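Local coordinates for protein decapping nuclease RAI1 (Candida albicans, PDB 5BUD) that removes the NAD cap from the 5' end of capped RNAs with a divalent-metal-dependent nuclease site, and binds and stimulates the exoribonuclease RAT1, at residues P20-S25 with E204-V209; Y45-D50 with A178-P183; C228-P233 with L240-E245. All coordinates share one frame; numbering follows the deposited sequence.

Contact 1: residues P20-S25 with E204-V209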
loop_
_atom_site.group_PDB
_atom_site.type_symbol
_atom_site.label_atom_id
_atom_site.label_comp_id
_atom_site.label_asym_id
_atom_site.label_seq_id
_atom_site.Cartn_x
_atom_site.Cartn_y
_atom_site.Cartn_z
ATOM N N PRO A 20 -3.840 14.319 4.960
ATOM C CA PRO A 20 -2.791 14.102 3.953
ATOM C C PRO A 20 -2.997 14.969 2.713
ATOM O O PRO A 20 -4.133 15.315 2.389
ATOM C CB PRO A 20 -2.939 12.619 3.584
ATOM C CG PRO A 20 -4.028 12.085 4.447
ATOM C CD PRO A 20 -4.808 13.222 4.971
ATOM N N ARG A 21 -1.903 15.261 2.010
ATOM C CA ARG A 21 -1.957 16.041 0.762
ATOM C C ARG A 21 -0.997 15.420 -0.224
ATOM O O ARG A 21 0.122 15.078 0.150
ATOM C CB ARG A 21 -1.535 17.494 1.015
ATOM C CG ARG A 21 -2.324 18.214 2.085
ATOM C CD ARG A 21 -3.809 18.316 1.747
ATOM N NE ARG A 21 -4.503 19.298 2.582
ATOM C CZ ARG A 21 -5.824 19.354 2.755
ATOM N NH1 ARG A 21 -6.633 18.479 2.162
ATOM N NH2 ARG A 21 -6.347 20.290 3.535
ATOM N N GLU A 22 -1.425 15.250 -1.472
ATOM C CA GLU A 22 -0.517 14.763 -2.500
ATOM C C GLU A 22 0.514 15.854 -2.784
ATOM O O GLU A 22 0.152 17.016 -2.915
ATOM C CB GLU A 22 -1.272 14.456 -3.782
ATOM C CG GLU A 22 -0.381 13.997 -4.925
ATOM C CD GLU A 22 -1.167 13.452 -6.090
ATOM O OE1 GLU A 22 -1.883 12.440 -5.915
ATOM O OE2 GLU A 22 -1.057 14.027 -7.189
ATOM N N LEU A 23 1.777 15.451 -2.919
ATOM C CA LEU A 23 2.866 16.333 -3.338
ATOM C C LEU A 23 3.031 16.240 -4.844
ATOM O O LEU A 23 3.059 17.261 -5.526
ATOM C CB LEU A 23 4.177 15.945 -2.632
ATOM C CG LEU A 23 4.156 15.961 -1.091
ATOM C CD1 LEU A 23 5.509 15.566 -0.498
ATOM C CD2 LEU A 23 3.713 17.320 -0.556
ATOM N N PHE A 24 3.163 15.019 -5.359
ATOM C CA PHE A 24 3.252 14.782 -6.788
ATOM C C PHE A 24 2.891 13.331 -7.060
ATOM O O PHE A 24 2.562 12.594 -6.129
ATOM C CB PHE A 24 4.688 15.079 -7.302
ATOM C CG PHE A 24 5.751 14.215 -6.658
ATOM C CD1 PHE A 24 6.375 14.620 -5.511
ATOM C CD2 PHE A 24 6.081 12.991 -7.195
ATOM C CE1 PHE A 24 7.312 13.833 -4.897
ATOM C CE2 PHE A 24 7.043 12.189 -6.596
ATOM C CZ PHE A 24 7.649 12.605 -5.439
ATOM N N SER A 25 2.986 12.928 -8.329
ATOM C CA SER A 25 2.777 11.571 -8.745
ATOM C C SER A 25 3.779 11.171 -9.805
ATOM O O SER A 25 4.432 12.020 -10.399
ATOM C CB SER A 25 1.389 11.416 -9.338
ATOM O OG SER A 25 1.217 12.339 -10.386
ATOM N N GLU A 204 1.196 -1.850 -15.282
ATOM C CA GLU A 204 0.881 -0.433 -15.239
ATOM C C GLU A 204 0.490 -0.023 -13.825
ATOM O O GLU A 204 -0.232 -0.757 -13.158
ATOM C CB GLU A 204 -0.256 -0.107 -16.199
ATOM C CG GLU A 204 0.064 -0.343 -17.679
ATOM C CD GLU A 204 -1.176 -0.124 -18.530
ATOM O OE1 GLU A 204 -2.054 -1.021 -18.544
ATOM O OE2 GLU A 204 -1.282 0.952 -19.152
ATOM N N GLN A 205 0.963 1.143 -13.395
ATOM C CA GLN A 205 0.696 1.654 -12.054
ATOM C C GLN A 205 0.712 3.170 -12.065
ATOM O O GLN A 205 1.496 3.787 -12.796
ATOM C CB GLN A 205 1.805 1.267 -11.076
ATOM C CG GLN A 205 2.066 -0.191 -10.832
ATOM C CD GLN A 205 3.154 -0.359 -9.770
ATOM O OE1 GLN A 205 4.189 0.341 -9.790
ATOM N NE2 GLN A 205 2.928 -1.271 -8.842
ATOM N N TYR A 206 -0.126 3.762 -11.223
ATOM C CA TYR A 206 -0.091 5.168 -10.946
ATOM C C TYR A 206 0.228 5.340 -9.468
ATOM O O TYR A 206 -0.499 4.807 -8.600
ATOM C CB TYR A 206 -1.432 5.774 -11.253
ATOM C CG TYR A 206 -1.555 7.243 -10.958
ATOM C CD1 TYR A 206 -1.111 8.212 -11.855
ATOM C CD2 TYR A 206 -2.148 7.671 -9.797
ATOM C CE1 TYR A 206 -1.252 9.573 -11.564
ATOM C CE2 TYR A 206 -2.295 9.002 -9.514
ATOM C CZ TYR A 206 -1.874 9.944 -10.400
ATOM O OH TYR A 206 -2.048 11.265 -10.023
ATOM N N LEU A 207 1.295 6.078 -9.182
ATOM C CA LEU A 207 1.742 6.260 -7.821
ATOM C C LEU A 207 1.636 7.691 -7.351
ATOM O O LEU A 207 2.160 8.619 -7.985
ATOM C CB LEU A 207 3.174 5.752 -7.634
ATOM C CG LEU A 207 3.320 4.262 -7.981
ATOM C CD1 LEU A 207 3.899 4.127 -9.376
ATOM C CD2 LEU A 207 4.208 3.550 -6.973
ATOM N N SER A 208 0.997 7.848 -6.198
ATOM C CA SER A 208 0.899 9.110 -5.521
ATOM C C SER A 208 1.955 9.142 -4.429
ATOM O O SER A 208 2.171 8.159 -3.711
ATOM C CB SER A 208 -0.478 9.240 -4.882
ATOM O OG SER A 208 -0.698 10.508 -4.323
ATOM N N VAL A 209 2.590 10.287 -4.293
ATOM C CA VAL A 209 3.447 10.575 -3.174
ATOM C C VAL A 209 2.801 11.677 -2.374
ATOM O O VAL A 209 2.550 12.777 -2.886
ATOM C CB VAL A 209 4.858 10.984 -3.617
ATOM C CG1 VAL A 209 5.712 11.325 -2.416
ATOM C CG2 VAL A 209 5.497 9.834 -4.353
#
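Val209 and Phe24 make the tight part of this contact. Val209 CB sits 3.7 Å above the plane of the Phe24 ring and toward its rim, a CH-pi contact, while Val209 CG2 comes within 3.6 Å of Phe24 CE2. With CG lodged between the backbone N and the carbonyl carbon (chi1 61°), the phenyl ring lies alongside the valine; Ala84 and Ile85 of helix 78-92 pack on it too. The backbones of strands 21-28 and 205-214 run antiparallel here and form a classic beta bulge: Leu23 N donates to Val209 O at 2.8 Å and Phe24 N reaches the same oxygen only weakly, whereas Val209 N returns a bond to Phe24 O at 2.9 Å. The other sheet face is polar yet buried. There Ser208 OG donates to Glu22 OE1 over 2.8 Å, coming in from above the carboxylate plane, and Tyr243 OH lies close to the same oxygen, in a probable hydrogen bond. Tyr206 OH also pairs with Tyr243; its approach to Ser25 OG, 3.5 Å, is long and weak. The Leu23 edge is partly exposed and much looser: little beyond CB nears the other strand, at Val209 O, and the side chain packs instead on Ile96.

Contact 2: residues Y45-D50 with A178-P183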
loop_
_atom_site.group_PDB
_atom_site.type_symbol
_atom_site.label_atom_id
_atom_site.label_comp_id
_atom_site.label_asym_id
_atom_site.label_seq_id
_atom_site.Cartn_x
_atom_site.Cartn_y
_atom_site.Cartn_z
ATOM N N TYR A 45 -10.146 5.872 -14.361
ATOM C CA TYR A 45 -11.348 6.384 -13.723
ATOM C C TYR A 45 -12.325 5.245 -13.515
ATOM O O TYR A 45 -12.413 4.333 -14.336
ATOM C CB TYR A 45 -11.964 7.506 -14.585
ATOM C CG TYR A 45 -11.024 8.671 -14.697
ATOM C CD1 TYR A 45 -9.973 8.674 -15.634
ATOM C CD2 TYR A 45 -11.106 9.724 -13.800
ATOM C CE1 TYR A 45 -9.075 9.733 -15.686
ATOM C CE2 TYR A 45 -10.217 10.771 -13.836
ATOM C CZ TYR A 45 -9.205 10.772 -14.781
ATOM O OH TYR A 45 -8.350 11.819 -14.769
ATOM N N TYR A 46 -13.048 5.284 -12.399
ATOM C CA TYR A 46 -13.997 4.238 -12.071
ATOM C C TYR A 46 -15.209 4.344 -12.994
ATOM O O TYR A 46 -15.753 5.423 -13.156
ATOM C CB TYR A 46 -14.480 4.373 -10.599
ATOM C CG TYR A 46 -15.343 3.226 -10.193
ATOM C CD1 TYR A 46 -14.794 1.982 -9.969
ATOM C CD2 TYR A 46 -16.728 3.353 -10.117
ATOM C CE1 TYR A 46 -15.589 0.893 -9.628
ATOM C CE2 TYR A 46 -17.533 2.260 -9.787
ATOM C CZ TYR A 46 -16.946 1.042 -9.519
ATOM O OH TYR A 46 -17.703 -0.075 -9.202
ATOM N N TYR A 47 -15.609 3.236 -13.589
ATOM C CA TYR A 47 -16.832 3.181 -14.396
ATOM C C TYR A 47 -17.368 1.754 -14.504
ATOM O O TYR A 47 -16.815 0.919 -15.236
ATOM C CB TYR A 47 -16.600 3.772 -15.802
ATOM C CG TYR A 47 -17.889 3.922 -16.587
ATOM C CD1 TYR A 47 -18.206 3.053 -17.619
ATOM C CD2 TYR A 47 -18.809 4.906 -16.252
ATOM C CE1 TYR A 47 -19.388 3.187 -18.335
ATOM C CE2 TYR A 47 -20.000 5.038 -16.945
ATOM C CZ TYR A 47 -20.283 4.172 -17.983
ATOM O OH TYR A 47 -21.476 4.290 -18.668
ATOM N N LEU A 48 -18.437 1.465 -13.749
ATOM C CA LEU A 48 -19.030 0.129 -13.730
ATOM C C LEU A 48 -20.544 0.211 -13.419
ATOM O O LEU A 48 -20.944 0.172 -12.253
ATOM C CB LEU A 48 -18.325 -0.748 -12.695
ATOM C CG LEU A 48 -18.719 -2.214 -12.724
ATOM C CD1 LEU A 48 -18.556 -2.772 -14.129
ATOM C CD2 LEU A 48 -17.891 -3.000 -11.716
ATOM N N PRO A 49 -21.366 0.418 -14.457
ATOM C CA PRO A 49 -22.828 0.520 -14.293
ATOM C C PRO A 49 -23.465 -0.805 -13.859
ATOM O O PRO A 49 -23.021 -1.877 -14.266
ATOM C CB PRO A 49 -23.325 0.881 -15.703
ATOM C CG PRO A 49 -22.108 1.328 -16.472
ATOM C CD PRO A 49 -20.948 0.596 -15.860
ATOM N N ASP A 50 -24.533 -0.715 -13.081
ATOM C CA ASP A 50 -25.294 -1.902 -12.668
ATOM C C ASP A 50 -25.675 -2.802 -13.816
ATOM O O ASP A 50 -25.622 -4.016 -13.686
ATOM C CB ASP A 50 -26.546 -1.481 -11.938
ATOM C CG ASP A 50 -26.248 -0.944 -10.578
ATOM O OD1 ASP A 50 -25.089 -1.074 -10.131
ATOM O OD2 ASP A 50 -27.167 -0.387 -9.962
ATOM N N ALA A 178 -13.639 -2.556 -14.320
ATOM C CA ALA A 178 -14.304 -1.491 -13.535
ATOM C C ALA A 178 -13.794 -0.093 -13.794
ATOM O O ALA A 178 -14.353 0.873 -13.257
ATOM C CB ALA A 178 -14.223 -1.808 -12.044
ATOM N N THR A 179 -12.761 0.052 -14.634
ATOM C CA THR A 179 -12.194 1.355 -14.891
ATOM C C THR A 179 -12.041 1.641 -16.408
ATOM O O THR A 179 -12.026 0.724 -17.221
ATOM C CB THR A 179 -10.791 1.488 -14.270
ATOM O OG1 THR A 179 -9.872 0.606 -14.952
ATOM C CG2 THR A 179 -10.817 1.194 -12.749
ATOM N N ILE A 180 -11.921 2.916 -16.723
ATOM C CA ILE A 180 -11.703 3.433 -18.089
ATOM C C ILE A 180 -10.505 4.404 -18.086
ATOM O O ILE A 180 -10.232 5.062 -17.065
ATOM C CB ILE A 180 -12.992 4.125 -18.603
ATOM C CG1 ILE A 180 -13.602 5.021 -17.509
ATOM C CG2 ILE A 180 -13.988 3.065 -19.036
ATOM C CD1 ILE A 180 -14.724 5.941 -17.961
ATOM N N PRO A 181 -9.765 4.494 -19.209
ATOM C CA PRO A 181 -8.506 5.247 -19.188
ATOM C C PRO A 181 -8.639 6.753 -19.117
ATOM O O PRO A 181 -7.648 7.428 -18.902
ATOM C CB PRO A 181 -7.807 4.832 -20.494
ATOM C CG PRO A 181 -8.877 4.268 -21.361
ATOM C CD PRO A 181 -9.870 3.642 -20.407
ATOM N N LYS A 182 -9.853 7.264 -19.307
ATOM C CA LYS A 182 -10.156 8.667 -19.255
ATOM C C LYS A 182 -11.542 8.811 -18.649
ATOM O O LYS A 182 -12.276 7.838 -18.560
ATOM C CB LYS A 182 -10.116 9.257 -20.673
ATOM C CG LYS A 182 -8.695 9.399 -21.232
ATOM C CD LYS A 182 -7.973 10.594 -20.603
ATOM C CE LYS A 182 -6.494 10.337 -20.339
ATOM N NZ LYS A 182 -5.744 9.980 -21.576
ATOM N N PRO A 183 -11.898 10.014 -18.214
ATOM C CA PRO A 183 -13.201 10.155 -17.577
ATOM C C PRO A 183 -14.330 9.885 -18.546
ATOM O O PRO A 183 -14.135 9.962 -19.783
ATOM C CB PRO A 183 -13.225 11.609 -17.095
ATOM C CG PRO A 183 -12.016 12.260 -17.636
ATOM C CD PRO A 183 -11.081 11.234 -18.141
#
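A short two-stranded antiparallel ribbon, 45-46 with 179-180, joins an N-terminal segment to the chain leaving helix 158-178, the helix that carries the metal-binding Glu175. Tyr45 and Ile180 are its hydrogen-bonded pair: Tyr45 N donates to Ile180 O and Ile180 N to Tyr45 O, both at 2.8 Å. Next to them Tyr46 and Thr179 form a non-hydrogen-bonded pair, after which Tyr47 N gives an almost straight bond (171°) to Ala178 O at 2.7 Å.

The side chains extend this grip beyond the ribbon. Tyr45 turns its ring over the chain that follows Ile180: Pro183 CD lies over one face, 3.5 Å from Tyr45 CE1, in a CH-pi contact, and Ile180 O lies at the ring edge, in plane. Ile180 holds CG1 between its backbone N and carbonyl carbon (chi1 44°), which sends CD1 to within 3.6 Å of Tyr47 CB. At the other end, the methyl of Ala178 is touched by two side chains, Tyr46 through CE1 and Leu48 through CD2, each at 3.9 Å. Leu48 and Tyr46 also pack on Val294 of strand 291-298.

Thr179 OG1 turns back to Glu175 O, and Arg195 NH1 bonds both Thr179 O and Tyr47 O, tying the two backbones together. Thr179 also packs on the side chain of Leu246, whose backbone O is a metal ligand, so this antiparallel beta ribbon lies beside the divalent-metal site of the PD-(D/E)XK nuclease fold of the DXO/Dom3Z family.

Contact 3: residues C228-P233 with L240-E245; sequences CWDYLP and LNHYVE. With MN (manganese (II) ion), chain E; nucleotides of chain C.
The hairpin-like connection between strands 217-228 and 243-250 leads directly into the manganese-binding active site of this PD-(D/E)XK nuclease, and His242 fills its bend. The imidazole gives its ND1 hydrogen to Asp230 OD1 over 2.6 Å, nearly straight at 173° and in the ring plane, meeting the carboxylate on its syn side. The same oxygen accepts Tyr231 N at 2.7 Å, this time from above the carboxylate plane. Two donors thus fix the aspartate, whose CG is turned between its backbone N and carbonyl carbon (chi1 37°), and their hydrogen bonds probably favour its charged form.

A proline and a tyrosine pack against the same imidazole. Pro233 CD lies over one face of the ring, 3.5 Å from His242 CD2, while the Tyr231 ring meets it obliquely, its CZ 3.4 Å from His242 CE1 and the planes 43° apart. On the backbone, Trp229 N donates to His242 O at 2.8 Å, next to the non-hydrogen-bonded pair of Cys228 and Tyr243. Val244 CG2 reaches Trp229 CB, and Leu232 CD1 rests obliquely near Tyr243 CE1; the hydroxyl of Tyr243 points to the polar cluster round Glu22 on strands 21-28 and 205-214.

Beyond this packing, strand 243-250 delivers Glu245 to the metal. Glu245 OE1 binds manganese at 2.1 Å; OP1 and OP2 of the first uridine of the RNA chain, a water, Asp226 and the backbone O of Leu246 share the ion. Lys247 NZ also bonds Glu245 OE1. An acidic residue, a backbone carbonyl and a lysine following one another on one strand, Glu245-Leu246-Lys247, form the (D/E)XK element typical of this nuclease fold.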
loop_
_atom_site.group_PDB
_atom_site.type_symbol
_atom_site.label_atom_id
_atom_site.label_comp_id
_atom_site.label_asym_id
_atom_site.label_seq_id
_atom_site.Cartn_x
_atom_site.Cartn_y
_atom_site.Cartn_z
ATOM N N CYS A 228 -9.512 6.887 -10.088
ATOM C CA CYS A 228 -10.115 8.133 -9.714
ATOM C C CYS A 228 -11.653 7.994 -9.874
ATOM O O CYS A 228 -12.145 7.379 -10.812
ATOM C CB CYS A 228 -9.568 9.234 -10.596
ATOM S SG CYS A 228 -10.244 10.870 -10.258
ATOM N N TRP A 229 -12.399 8.575 -8.955
ATOM C CA TRP A 229 -13.863 8.342 -8.861
ATOM C C TRP A 229 -14.669 8.980 -9.993
ATOM O O TRP A 229 -15.542 8.335 -10.606
ATOM C CB TRP A 229 -14.360 8.849 -7.499
ATOM C CG TRP A 229 -15.853 8.916 -7.285
ATOM C CD1 TRP A 229 -16.595 10.040 -7.005
ATOM C CD2 TRP A 229 -16.753 7.825 -7.236
ATOM N NE1 TRP A 229 -17.915 9.711 -6.835
ATOM C CE2 TRP A 229 -18.044 8.355 -6.955
ATOM C CE3 TRP A 229 -16.615 6.454 -7.414
ATOM C CZ2 TRP A 229 -19.174 7.558 -6.880
ATOM C CZ3 TRP A 229 -17.744 5.664 -7.302
ATOM C CH2 TRP A 229 -19.008 6.224 -7.043
ATOM N N ASP A 230 -14.363 10.233 -10.258
ATOM C CA ASP A 230 -15.133 11.075 -11.189
ATOM C C ASP A 230 -14.189 11.928 -12.065
ATOM O O ASP A 230 -14.194 11.813 -13.292
ATOM C CB ASP A 230 -16.065 11.975 -10.381
ATOM C CG ASP A 230 -15.430 12.459 -9.094
ATOM O OD1 ASP A 230 -14.190 12.219 -8.914
ATOM O OD2 ASP A 230 -16.150 13.076 -8.265
ATOM N N TYR A 231 -13.385 12.769 -11.428
ATOM C CA TYR A 231 -12.411 13.623 -12.127
ATOM C C TYR A 231 -11.279 13.915 -11.169
ATOM O O TYR A 231 -11.463 13.845 -9.933
ATOM C CB TYR A 231 -13.058 14.951 -12.584
ATOM C CG TYR A 231 -13.699 15.678 -11.436
ATOM C CD1 TYR A 231 -12.985 16.591 -10.676
ATOM C CD2 TYR A 231 -15.007 15.437 -11.104
ATOM C CE1 TYR A 231 -13.560 17.224 -9.608
ATOM C CE2 TYR A 231 -15.600 16.087 -10.064
ATOM C CZ TYR A 231 -14.867 16.961 -9.309
ATOM O OH TYR A 231 -15.471 17.566 -8.241
ATOM N N LEU A 232 -10.115 14.257 -11.729
ATOM C CA LEU A 232 -8.966 14.686 -10.943
ATOM C C LEU A 232 -8.970 16.198 -10.848
ATOM O O LEU A 232 -8.789 16.860 -11.848
ATOM C CB LEU A 232 -7.671 14.214 -11.593
ATOM C CG LEU A 232 -6.376 14.458 -10.822
ATOM C CD1 LEU A 232 -6.304 13.547 -9.594
ATOM C CD2 LEU A 232 -5.168 14.232 -11.713
ATOM N N PRO A 233 -9.186 16.758 -9.651
ATOM C CA PRO A 233 -9.177 18.237 -9.593
ATOM C C PRO A 233 -7.803 18.830 -9.834
ATOM O O PRO A 233 -6.785 18.182 -9.566
ATOM C CB PRO A 233 -9.619 18.548 -8.161
ATOM C CG PRO A 233 -9.506 17.266 -7.411
ATOM C CD PRO A 233 -9.675 16.162 -8.397
ATOM N N LEU A 240 -6.376 14.031 -3.476
ATOM C CA LEU A 240 -6.519 12.761 -2.717
ATOM C C LEU A 240 -7.975 12.406 -2.480
ATOM O O LEU A 240 -8.337 11.232 -2.515
ATOM C CB LEU A 240 -5.785 12.800 -1.387
ATOM C CG LEU A 240 -4.278 12.831 -1.479
ATOM C CD1 LEU A 240 -3.668 12.841 -0.079
ATOM C CD2 LEU A 240 -3.770 11.656 -2.287
ATOM N N ASN A 241 -8.807 13.439 -2.347
ATOM C CA ASN A 241 -10.232 13.285 -2.126
ATOM C C ASN A 241 -10.998 12.567 -3.237
ATOM O O ASN A 241 -12.106 12.119 -2.998
ATOM C CB ASN A 241 -10.882 14.657 -1.846
ATOM C CG ASN A 241 -10.538 15.209 -0.463
ATOM O OD1 ASN A 241 -10.062 14.494 0.393
ATOM N ND2 ASN A 241 -10.792 16.495 -0.247
ATOM N N HIS A 242 -10.402 12.436 -4.432
ATOM C CA HIS A 242 -11.056 11.777 -5.549
ATOM C C HIS A 242 -10.539 10.382 -5.903
ATOM O O HIS A 242 -11.037 9.759 -6.842
ATOM C CB HIS A 242 -11.021 12.721 -6.764
ATOM C CG HIS A 242 -11.931 13.887 -6.604
ATOM N ND1 HIS A 242 -13.182 13.927 -7.168
ATOM C CD2 HIS A 242 -11.819 15.003 -5.854
ATOM C CE1 HIS A 242 -13.796 15.033 -6.785
ATOM N NE2 HIS A 242 -12.982 15.708 -5.998
ATOM N N TYR A 243 -9.568 9.882 -5.144
ATOM C CA TYR A 243 -9.007 8.558 -5.396
ATOM C C TYR A 243 -9.864 7.440 -4.793
ATOM O O TYR A 243 -10.596 7.661 -3.827
ATOM C CB TYR A 243 -7.577 8.467 -4.853
ATOM C CG TYR A 243 -6.539 9.327 -5.560
ATOM C CD1 TYR A 243 -6.668 9.688 -6.883
ATOM C CD2 TYR A 243 -5.389 9.718 -4.897
ATOM C CE1 TYR A 243 -5.685 10.456 -7.521
ATOM C CE2 TYR A 243 -4.413 10.472 -5.519
ATOM C CZ TYR A 243 -4.574 10.850 -6.834
ATOM O OH TYR A 243 -3.589 11.605 -7.443
ATOM N N VAL A 244 -9.758 6.258 -5.396
ATOM C CA VAL A 244 -10.516 5.076 -5.025
ATOM C C VAL A 244 -9.580 3.883 -4.972
ATOM O O VAL A 244 -8.643 3.726 -5.834
ATOM C CB VAL A 244 -11.617 4.768 -6.059
ATOM C CG1 VAL A 244 -12.422 3.562 -5.651
ATOM C CG2 VAL A 244 -12.518 5.974 -6.278
ATOM N N GLU A 245 -9.837 3.035 -3.979
ATOM C CA GLU A 245 -9.216 1.726 -3.843
ATOM C C GLU A 245 -10.201 0.641 -4.187
ATOM O O GLU A 245 -11.346 0.622 -3.676
ATOM C CB GLU A 245 -8.711 1.534 -2.406
ATOM C CG GLU A 245 -8.073 0.196 -2.082
ATOM C CD GLU A 245 -6.820 -0.134 -2.876
ATOM O OE1 GLU A 245 -6.664 -1.346 -3.174
ATOM O OE2 GLU A 245 -5.989 0.783 -3.168
HETATM MN MN MN E . -6.843 -2.456 -4.992
ATOM O OP3 U C 1 -3.688 -3.832 -2.841
ATOM P P U C 1 -4.594 -3.932 -4.018
ATOM O OP1 U C 1 -6.004 -4.235 -3.625
ATOM O OP2 U C 1 -4.400 -2.785 -4.973
ATOM O "O5'" U C 1 -4.022 -5.230 -4.761
ATOM C "C5'" U C 1 -4.290 -5.414 -6.160
ATOM C "C4'" U C 1 -4.439 -6.877 -6.512
ATOM O "O4'" U C 1 -3.130 -7.494 -6.593
ATOM C "C3'" U C 1 -5.207 -7.770 -5.544
ATOM O "O3'" U C 1 -6.613 -7.621 -5.722
ATOM C "C2'" U C 1 -4.717 -9.143 -5.989
ATOM O "O2'" U C 1 -5.259 -9.550 -7.225
ATOM C "C1'" U C 1 -3.234 -8.860 -6.245
ATOM N N1 U C 1 -2.371 -9.124 -5.084
ATOM C C2 U C 1 -2.008 -10.437 -4.869
ATOM O O2 U C 1 -2.357 -11.343 -5.598
ATOM N N3 U C 1 -1.191 -10.640 -3.786
ATOM C C4 U C 1 -0.725 -9.690 -2.902
ATOM O O4 U C 1 0.001 -10.036 -1.971
ATOM C C5 U C 1 -1.158 -8.355 -3.181
ATOM C C6 U C 1 -1.954 -8.124 -4.232
HETATM O O HOH W 1 -7.329 -3.590 -6.757
#

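How the contacts relate
From the N terminus the chain first lays down 20-25 and then 45-50. Along the chain 45-50 is the first to find its partner, 178-183, just where helix 158-178 ends, so contact 2 closes a loop lying wholly within the larger one that contact 1 closes when strand 205-214 meets strand 21-28. Contact 3 follows in series as a short local loop between strands 217-228 and 243-250. Contacts 1 and 2 do not touch, their nearest atoms being about 8 Å apart, but contact 3 meets both: Tyr243 reaches the polar face of contact 1, and the backbone of Cys228 meets Tyr46 of contact 2. Contact 3 thereby links the N-terminal strand pairing and the outer ribbon beside the manganese site.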